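Local coordinates for cytoplasmic protein (Cryptococcus neoformans var. grubii serotype A, PDB 7LPO), which probably hydrolyses steryl beta-glucosides into sterol and glucose, as a sterylglucosidase of glycosyl hydrolase family 5, at residues Trp212-Ala217 and Lys230-Phe235; Thr220-Cys225 and Cys366-His371. All blocks are in the same frame, centred on the assembly; numbering follows the deposited sequence.

Contact 1 (Trp212-Ala217 and Lys230-Phe235); sequences WTFFFA and KNIQDF
Q233 and I232, in the first turn of helix 232-254, press against the backbone and one phenylalanine of helix 206-221. The arrangement is two helices joined by a short beta hairpin: helix 206-221 ends, the chain runs through the antiparallel pair 226-227 and 230-231, and helix 232-254 starts beside the old one. The tight part is Q233. Its CA comes within 4.6 Å of the CA of F215, and its side chain runs along the carbonyl groups of that helix. Q233 CB sits 3.1 Å from F214 O, and Q233 CG 3.2 Å from F215 O. With CG anti to the backbone N (chi1 173°) and the chain extended beyond it, the amide is carried on past F216 to A217, where Q233 OE1 lies 3.3 Å from A217 C. There OE1 accepts from K219 N, so the buried amide oxygen is satisfied from the last turn of helix 206-221. F215 O in turn is taken by the side chain of Q237, one helical turn past Q233. Next to it, I232 lays CG2 over a face of the F214 ring as a CH-pi contact, 3.7 Å from F214 CG. Towards solvent things are looser: D234 and K230 are partly exposed and do not touch 212-217; D234 pairs instead with K219, further along helix 206-221, and K230 with D238. N231 caps the new helix, OD1 accepting from Q233 N at 2.8 Å with a nearly straight N-H (166°), the donor tilted 23° from the amide plane.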
# COMPACT_ATOMS: atom_id res chain seq x y z
N TRP A 212 8.34 -14.03 -8.92
CA TRP A 212 7.17 -13.38 -9.50
C TRP A 212 6.86 -13.91 -10.89
O TRP A 212 5.69 -13.98 -11.28
CB TRP A 212 7.39 -11.87 -9.54
CG TRP A 212 7.24 -11.21 -8.22
CD1 TRP A 212 8.21 -10.58 -7.51
CD2 TRP A 212 6.04 -11.10 -7.45
NE1 TRP A 212 7.69 -10.09 -6.34
CE2 TRP A 212 6.36 -10.40 -6.27
CE3 TRP A 212 4.72 -11.54 -7.63
CZ2 TRP A 212 5.41 -10.11 -5.29
CZ3 TRP A 212 3.78 -11.25 -6.66
CH2 TRP A 212 4.13 -10.54 -5.50
N THR A 213 7.88 -14.30 -11.66
CA THR A 213 7.63 -14.93 -12.96
C THR A 213 6.93 -16.27 -12.78
O THR A 213 6.01 -16.61 -13.54
CB THR A 213 8.94 -15.09 -13.72
OG1 THR A 213 9.58 -13.82 -13.90
CG2 THR A 213 8.72 -15.70 -15.09
N PHE A 214 7.35 -17.04 -11.77
CA PHE A 214 6.64 -18.26 -11.39
C PHE A 214 5.19 -17.95 -11.04
O PHE A 214 4.26 -18.53 -11.61
CB PHE A 214 7.34 -18.92 -10.19
CG PHE A 214 8.63 -19.65 -10.51
CD1 PHE A 214 9.04 -19.87 -11.82
CD2 PHE A 214 9.43 -20.13 -9.49
CE1 PHE A 214 10.22 -20.57 -12.09
CE2 PHE A 214 10.62 -20.82 -9.76
CZ PHE A 214 11.01 -21.04 -11.05
N PHE A 215 4.98 -17.01 -10.11
CA PHE A 215 3.65 -16.75 -9.57
C PHE A 215 2.64 -16.42 -10.66
O PHE A 215 1.53 -16.96 -10.67
CB PHE A 215 3.73 -15.61 -8.55
CG PHE A 215 2.46 -15.38 -7.77
CD1 PHE A 215 2.15 -16.17 -6.67
CD2 PHE A 215 1.58 -14.36 -8.12
CE1 PHE A 215 1.00 -15.97 -5.94
CE2 PHE A 215 0.42 -14.15 -7.39
CZ PHE A 215 0.14 -14.97 -6.29
N PHE A 216 2.98 -15.51 -11.56
CA PHE A 216 2.03 -14.98 -12.52
C PHE A 216 2.08 -15.68 -13.86
O PHE A 216 1.10 -15.60 -14.61
CB PHE A 216 2.26 -13.49 -12.77
CG PHE A 216 1.75 -12.61 -11.68
CD1 PHE A 216 0.41 -12.59 -11.35
CD2 PHE A 216 2.62 -11.80 -10.98
CE1 PHE A 216 -0.05 -11.79 -10.35
CE2 PHE A 216 2.15 -10.98 -9.97
CZ PHE A 216 0.81 -10.97 -9.66
N ALA A 217 3.19 -16.35 -14.20
CA ALA A 217 3.34 -16.85 -15.56
C ALA A 217 4.22 -18.09 -15.65
O ALA A 217 4.79 -18.35 -16.72
CB ALA A 217 3.92 -15.74 -16.47
N LYS A 230 1.18 -29.87 -10.35
CA LYS A 230 0.77 -28.58 -10.88
C LYS A 230 1.99 -27.78 -11.32
O LYS A 230 3.09 -27.94 -10.78
CB LYS A 230 0.04 -27.73 -9.83
CG LYS A 230 -1.26 -28.27 -9.29
CD LYS A 230 -1.66 -27.38 -8.11
CE LYS A 230 -3.11 -27.57 -7.69
NZ LYS A 230 -3.51 -26.59 -6.62
N ASN A 231 1.80 -26.87 -12.28
CA ASN A 231 2.84 -25.87 -12.48
C ASN A 231 3.00 -25.02 -11.21
O ASN A 231 2.03 -24.75 -10.50
CB ASN A 231 2.53 -24.97 -13.68
CG ASN A 231 3.69 -24.02 -14.02
OD1 ASN A 231 3.81 -22.93 -13.46
ND2 ASN A 231 4.55 -24.45 -14.91
N ILE A 232 4.24 -24.62 -10.92
CA ILE A 232 4.51 -23.76 -9.78
C ILE A 232 3.58 -22.54 -9.76
O ILE A 232 3.21 -22.05 -8.69
CB ILE A 232 5.99 -23.34 -9.79
CG1 ILE A 232 6.35 -22.51 -8.56
CG2 ILE A 232 6.32 -22.55 -11.05
CD1 ILE A 232 6.00 -23.17 -7.26
N GLN A 233 3.16 -22.06 -10.93
CA GLN A 233 2.26 -20.92 -10.98
C GLN A 233 0.94 -21.22 -10.26
O GLN A 233 0.46 -20.40 -9.47
CB GLN A 233 1.99 -20.52 -12.44
CG GLN A 233 0.93 -19.44 -12.61
CD GLN A 233 0.53 -19.23 -14.07
OE1 GLN A 233 1.31 -19.51 -14.98
NE2 GLN A 233 -0.70 -18.74 -14.29
N ASP A 234 0.35 -22.39 -10.53
CA ASP A 234 -0.91 -22.74 -9.88
C ASP A 234 -0.70 -23.07 -8.41
O ASP A 234 -1.50 -22.67 -7.55
CB ASP A 234 -1.56 -23.93 -10.61
CG ASP A 234 -2.25 -23.51 -11.91
OD1 ASP A 234 -2.74 -22.36 -11.99
OD2 ASP A 234 -2.30 -24.32 -12.86
N PHE A 235 0.37 -23.80 -8.10
CA PHE A 235 0.68 -24.10 -6.70
C PHE A 235 0.73 -22.81 -5.87
O PHE A 235 0.03 -22.68 -4.87
CB PHE A 235 2.01 -24.86 -6.65
CG PHE A 235 2.39 -25.35 -5.29
CD1 PHE A 235 3.13 -24.54 -4.43
CD2 PHE A 235 2.05 -26.62 -4.87
CE1 PHE A 235 3.49 -25.00 -3.17
CE2 PHE A 235 2.40 -27.07 -3.62
CZ PHE A 235 3.12 -26.27 -2.77

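Contact 2 (Thr220-Cys225 and Cys366-His371); sequences TYAPKC and CIWAHH
H371 holds CG anti to its carbonyl carbon (chi1 -76°) and K224 does the same (chi1 -64°), which swings the imidazole into the type I turn A222-C225 and lays the extended lysine chain along that ring. Both ring nitrogens are used, almost in the ring plane. H371 ND1 donates back to I367 O at 2.8 Å, fixing the rotation of the ring, and H371 NE2 accepts from K224 N at 3.2 Å with an N-H angle of 159°. The pattern is consistent with a neutral ring protonated at ND1. The turn's own bond runs from C225 N to A222 O, and K224 N goes to the histidine. The two faces of the imidazole are both covered: A222 CA packs over one, 3.4 Å from H371 NE2, and K224 CD makes a CH-pi contact over the other. P223 runs past the imidazole in the opposite direction, its CD 3.5 Å from H371 CD2. K224 then reaches on to the backbone, NZ bonding H370 O at 3.1 Å while it stands over a face of the H370 ring; that ring's NE2 is held by E360 O. On the buried side C225 SG rests 3.5 Å from I367 CG1, and Y221 O meets the W368 indole at its edge, 3.5 Å from W368 CZ3. The contact thus joins the C-terminal end of helix 206-221 and its following turn to the short helix 367-370, with F387 meeting both Y221 and W368, strand 374-375 packing against C366 and A369, and helix 400-419 touching Y221.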
# COMPACT_ATOMS: atom_id res chain seq x y z
N THR A 220 3.85 -20.33 -18.68
CA THR A 220 4.33 -19.82 -19.95
C THR A 220 5.85 -19.88 -20.06
O THR A 220 6.38 -20.28 -21.10
CB THR A 220 3.85 -18.38 -20.15
OG1 THR A 220 2.42 -18.36 -20.16
CG2 THR A 220 4.39 -17.76 -21.44
N TYR A 221 6.56 -19.50 -18.99
CA TYR A 221 8.00 -19.32 -19.05
C TYR A 221 8.79 -20.38 -18.29
O TYR A 221 9.99 -20.51 -18.54
CB TYR A 221 8.38 -17.94 -18.51
CG TYR A 221 7.75 -16.83 -19.32
CD1 TYR A 221 8.11 -16.61 -20.64
CD2 TYR A 221 6.76 -16.02 -18.78
CE1 TYR A 221 7.51 -15.62 -21.39
CE2 TYR A 221 6.16 -15.03 -19.51
CZ TYR A 221 6.54 -14.83 -20.82
OH TYR A 221 5.93 -13.83 -21.57
N ALA A 222 8.16 -21.13 -17.38
CA ALA A 222 8.82 -22.22 -16.67
C ALA A 222 7.94 -23.47 -16.71
O ALA A 222 7.54 -24.00 -15.67
CB ALA A 222 9.13 -21.83 -15.23
N PRO A 223 7.61 -23.96 -17.91
CA PRO A 223 6.69 -25.11 -18.02
C PRO A 223 7.19 -26.39 -17.35
O PRO A 223 6.38 -27.26 -16.99
CB PRO A 223 6.54 -25.31 -19.53
CG PRO A 223 7.74 -24.58 -20.15
CD PRO A 223 8.00 -23.43 -19.23
N LYS A 224 8.50 -26.54 -17.18
CA LYS A 224 9.03 -27.73 -16.55
C LYS A 224 8.87 -27.73 -15.03
O LYS A 224 9.15 -28.76 -14.40
CB LYS A 224 10.52 -27.87 -16.89
CG LYS A 224 10.81 -28.07 -18.34
CD LYS A 224 12.30 -28.00 -18.62
CE LYS A 224 12.54 -27.75 -20.10
NZ LYS A 224 13.89 -28.18 -20.52
N CYS A 225 8.45 -26.61 -14.43
CA CYS A 225 8.45 -26.48 -12.97
C CYS A 225 7.14 -27.03 -12.42
O CYS A 225 6.18 -26.30 -12.13
CB CYS A 225 8.68 -25.03 -12.58
SG CYS A 225 10.37 -24.47 -12.98
N CYS A 366 20.60 -23.20 -12.50
CA CYS A 366 19.69 -22.12 -12.87
C CYS A 366 18.49 -22.67 -13.64
O CYS A 366 18.65 -23.36 -14.65
CB CYS A 366 20.42 -21.08 -13.73
SG CYS A 366 19.38 -19.71 -14.24
N ILE A 367 17.29 -22.32 -13.16
CA ILE A 367 16.08 -22.79 -13.80
C ILE A 367 15.86 -22.11 -15.15
O ILE A 367 15.20 -22.68 -16.03
CB ILE A 367 14.88 -22.59 -12.85
CG1 ILE A 367 13.67 -23.41 -13.32
CG2 ILE A 367 14.51 -21.11 -12.73
CD1 ILE A 367 13.93 -24.92 -13.35
N TRP A 368 16.43 -20.92 -15.36
CA TRP A 368 16.26 -20.23 -16.63
C TRP A 368 17.20 -20.78 -17.69
O TRP A 368 16.82 -20.93 -18.85
CB TRP A 368 16.46 -18.73 -16.43
CG TRP A 368 15.50 -18.22 -15.41
CD1 TRP A 368 15.81 -17.60 -14.23
CD2 TRP A 368 14.07 -18.32 -15.45
NE1 TRP A 368 14.66 -17.32 -13.53
CE2 TRP A 368 13.58 -17.74 -14.27
CE3 TRP A 368 13.17 -18.85 -16.37
CZ2 TRP A 368 12.22 -17.65 -14.00
CZ3 TRP A 368 11.82 -18.77 -16.10
CH2 TRP A 368 11.36 -18.18 -14.92
N ALA A 369 18.43 -21.11 -17.29
CA ALA A 369 19.30 -21.89 -18.16
C ALA A 369 18.65 -23.22 -18.53
O ALA A 369 18.74 -23.67 -19.67
CB ALA A 369 20.65 -22.13 -17.49
N HIS A 370 17.98 -23.84 -17.56
CA HIS A 370 17.34 -25.13 -17.80
C HIS A 370 16.20 -25.02 -18.79
O HIS A 370 15.82 -26.03 -19.39
CB HIS A 370 16.82 -25.69 -16.48
CG HIS A 370 16.36 -27.11 -16.57
ND1 HIS A 370 17.16 -28.12 -17.06
CD2 HIS A 370 15.18 -27.68 -16.26
CE1 HIS A 370 16.50 -29.26 -17.02
NE2 HIS A 370 15.29 -29.02 -16.55
N HIS A 371 15.64 -23.83 -18.99
CA HIS A 371 14.64 -23.59 -20.02
C HIS A 371 15.25 -22.97 -21.27
O HIS A 371 14.51 -22.54 -22.15
CB HIS A 371 13.53 -22.69 -19.46
CG HIS A 371 12.58 -23.42 -18.56
ND1 HIS A 371 12.82 -23.60 -17.22
CD2 HIS A 371 11.43 -24.08 -18.84
CE1 HIS A 371 11.83 -24.32 -16.69
NE2 HIS A 371 10.97 -24.61 -17.65

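In the fold
From the N terminus, helix 206-221 first supplies 212-217 and then, with the turn after it, 220-225. The chain passes through the hairpin and, after 12 intervening residues, segment 230-235 closes the short loop of contact 1. Contact 2 spans much more: 140 residues lie between 225 and 366. The segments alternate along the chain, so the two loops cross, and their centres are about 11 Å apart. C225 O and A222 O probably accept hydrogen bonds from I232 N and N231 ND2, F214 packs on A222, and T213 meets W368. Helix 206-221 is therefore tied both to the start of helix 232-254 and to helix 367-370.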